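PDB 5WYD: probable enoyl-CoA hydratase/isomerase, which probably acts as a crotonase-family enoyl-CoA hydratase or isomerase and is implicated in the synthesis of diffusible signal factor. Local coordinates for residues A[50-55]-A[62-67]. The protein carries 1 engineered substitution. Residues are numbered along the deposited sequence; the frame is centred on the assembly and turned at random.
Sequences QLIEHL and YALVVT
Leu64 reaches from the strand toward the helix and sets a single methyl, CD1, against two helix methyls. Leu64 CD1 lies 3.6 Å from Ile52 CD1 and 3.9 Å from Leu55 CD1; both helix side chains cross the leucine at about a right angle. Leu64 can span the gap because its CG stands anti to the backbone N (chi1 -178°) and CD1 continues the extended chain (chi2 165°), bridging backbones whose closest CA atoms, those of Leu55 and Leu64, are 8.9 Å apart. All three residues are buried, yet the segments bury just 84 Å² between them, and neighbours add to the packing: Leu55 also rests on Ile30, Leu64 on Phe108 and Ser112. On the side of the helix turned from the strand, Gln50, Glu53 and His54 are partly exposed, though Phe13 packs on Gln50 and His54. There His54 ND1 donates to Gln50 O (2.9 Å) from well above the carbonyl plane, while the oxygen also takes the helical bond from His54 N. Helix 42-57 and strand 63-68 follow strand 27-32 in a beta-alpha-beta unit of the crotonase fold. With no hydrogen bond joining them, these segments are held to each other by hydrophobic and dispersion forces.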
# COMPACT_ATOMS: atom_id res chain seq x y z
N GLN A 50 22.26 -19.30 -7.66
CA GLN A 50 23.66 -18.96 -7.73
C GLN A 50 24.03 -18.49 -9.11
O GLN A 50 24.71 -17.48 -9.27
CB GLN A 50 24.49 -20.17 -7.33
CG GLN A 50 24.30 -20.56 -5.91
CD GLN A 50 25.10 -21.77 -5.56
OE1 GLN A 50 25.66 -22.42 -6.43
NE2 GLN A 50 25.20 -22.06 -4.28
N LEU A 51 23.51 -19.16 -10.13
CA LEU A 51 23.89 -18.78 -11.47
C LEU A 51 23.48 -17.34 -11.74
O LEU A 51 24.32 -16.53 -12.15
CB LEU A 51 23.28 -19.75 -12.47
CG LEU A 51 23.59 -19.60 -13.94
CD1 LEU A 51 25.08 -19.53 -14.13
CD2 LEU A 51 23.08 -20.90 -14.53
N ILE A 52 22.28 -16.97 -11.31
CA ILE A 52 21.79 -15.60 -11.53
C ILE A 52 22.69 -14.58 -10.87
O ILE A 52 23.00 -13.54 -11.45
CB ILE A 52 20.35 -15.47 -11.01
CG1 ILE A 52 19.43 -16.39 -11.77
CG2 ILE A 52 19.88 -14.06 -11.20
CD1 ILE A 52 19.34 -16.04 -13.24
N GLU A 53 23.13 -14.87 -9.65
CA GLU A 53 24.00 -13.93 -8.95
C GLU A 53 25.32 -13.75 -9.66
O GLU A 53 25.86 -12.64 -9.70
CB GLU A 53 24.24 -14.39 -7.53
CG GLU A 53 22.97 -14.61 -6.78
CD GLU A 53 23.25 -15.12 -5.41
OE1 GLU A 53 24.44 -15.28 -5.09
OE2 GLU A 53 22.29 -15.40 -4.67
N HIS A 54 25.89 -14.84 -10.16
CA HIS A 54 27.13 -14.72 -10.91
C HIS A 54 26.90 -13.91 -12.16
O HIS A 54 27.74 -13.08 -12.54
CB HIS A 54 27.65 -16.11 -11.25
CG HIS A 54 28.30 -16.81 -10.09
ND1 HIS A 54 27.57 -17.39 -9.08
CD2 HIS A 54 29.60 -17.05 -9.80
CE1 HIS A 54 28.39 -17.94 -8.21
NE2 HIS A 54 29.63 -17.75 -8.62
N LEU A 55 25.77 -14.15 -12.82
CA LEU A 55 25.44 -13.43 -14.05
C LEU A 55 25.26 -11.94 -13.78
O LEU A 55 25.79 -11.09 -14.51
CB LEU A 55 24.16 -14.02 -14.63
CG LEU A 55 24.24 -15.48 -15.06
CD1 LEU A 55 22.93 -15.93 -15.69
CD2 LEU A 55 25.44 -15.75 -15.97
N TYR A 62 24.26 -9.19 -21.24
CA TYR A 62 23.14 -8.29 -21.25
C TYR A 62 21.81 -9.00 -21.38
O TYR A 62 20.78 -8.37 -21.12
CB TYR A 62 23.28 -7.26 -22.38
CG TYR A 62 24.63 -6.62 -22.46
CD1 TYR A 62 25.28 -6.22 -21.31
CD2 TYR A 62 25.22 -6.34 -23.68
CE1 TYR A 62 26.51 -5.60 -21.37
CE2 TYR A 62 26.44 -5.71 -23.75
CZ TYR A 62 27.09 -5.34 -22.58
OH TYR A 62 28.32 -4.71 -22.62
N ALA A 63 21.80 -10.26 -21.77
CA ALA A 63 20.55 -10.98 -21.94
C ALA A 63 20.68 -12.39 -21.39
O ALA A 63 21.78 -12.89 -21.20
CB ALA A 63 20.10 -11.03 -23.41
N LEU A 64 19.54 -12.98 -21.05
CA LEU A 64 19.44 -14.36 -20.56
C LEU A 64 18.34 -15.12 -21.29
O LEU A 64 17.28 -14.55 -21.57
CB LEU A 64 19.21 -14.37 -19.06
CG LEU A 64 19.10 -15.64 -18.22
CD1 LEU A 64 19.25 -15.21 -16.79
CD2 LEU A 64 17.78 -16.37 -18.39
N VAL A 65 18.61 -16.38 -21.61
CA VAL A 65 17.65 -17.28 -22.23
C VAL A 65 17.65 -18.59 -21.45
O VAL A 65 18.70 -19.03 -20.98
CB VAL A 65 17.97 -17.52 -23.73
CG1 VAL A 65 17.00 -18.53 -24.35
CG2 VAL A 65 17.93 -16.19 -24.49
N VAL A 66 16.45 -19.12 -21.20
CA VAL A 66 16.27 -20.43 -20.57
C VAL A 66 15.34 -21.28 -21.42
O VAL A 66 14.24 -20.84 -21.77
CB VAL A 66 15.74 -20.31 -19.13
CG1 VAL A 66 16.74 -19.60 -18.28
CG2 VAL A 66 14.44 -19.55 -19.12
N THR A 67 15.75 -22.51 -21.70
CA THR A 67 14.95 -23.43 -22.51
C THR A 67 15.06 -24.82 -21.90
O THR A 67 15.99 -25.12 -21.15
CB THR A 67 15.41 -23.45 -23.98
OG1 THR A 67 14.44 -24.13 -24.80
CG2 THR A 67 16.72 -24.19 -24.12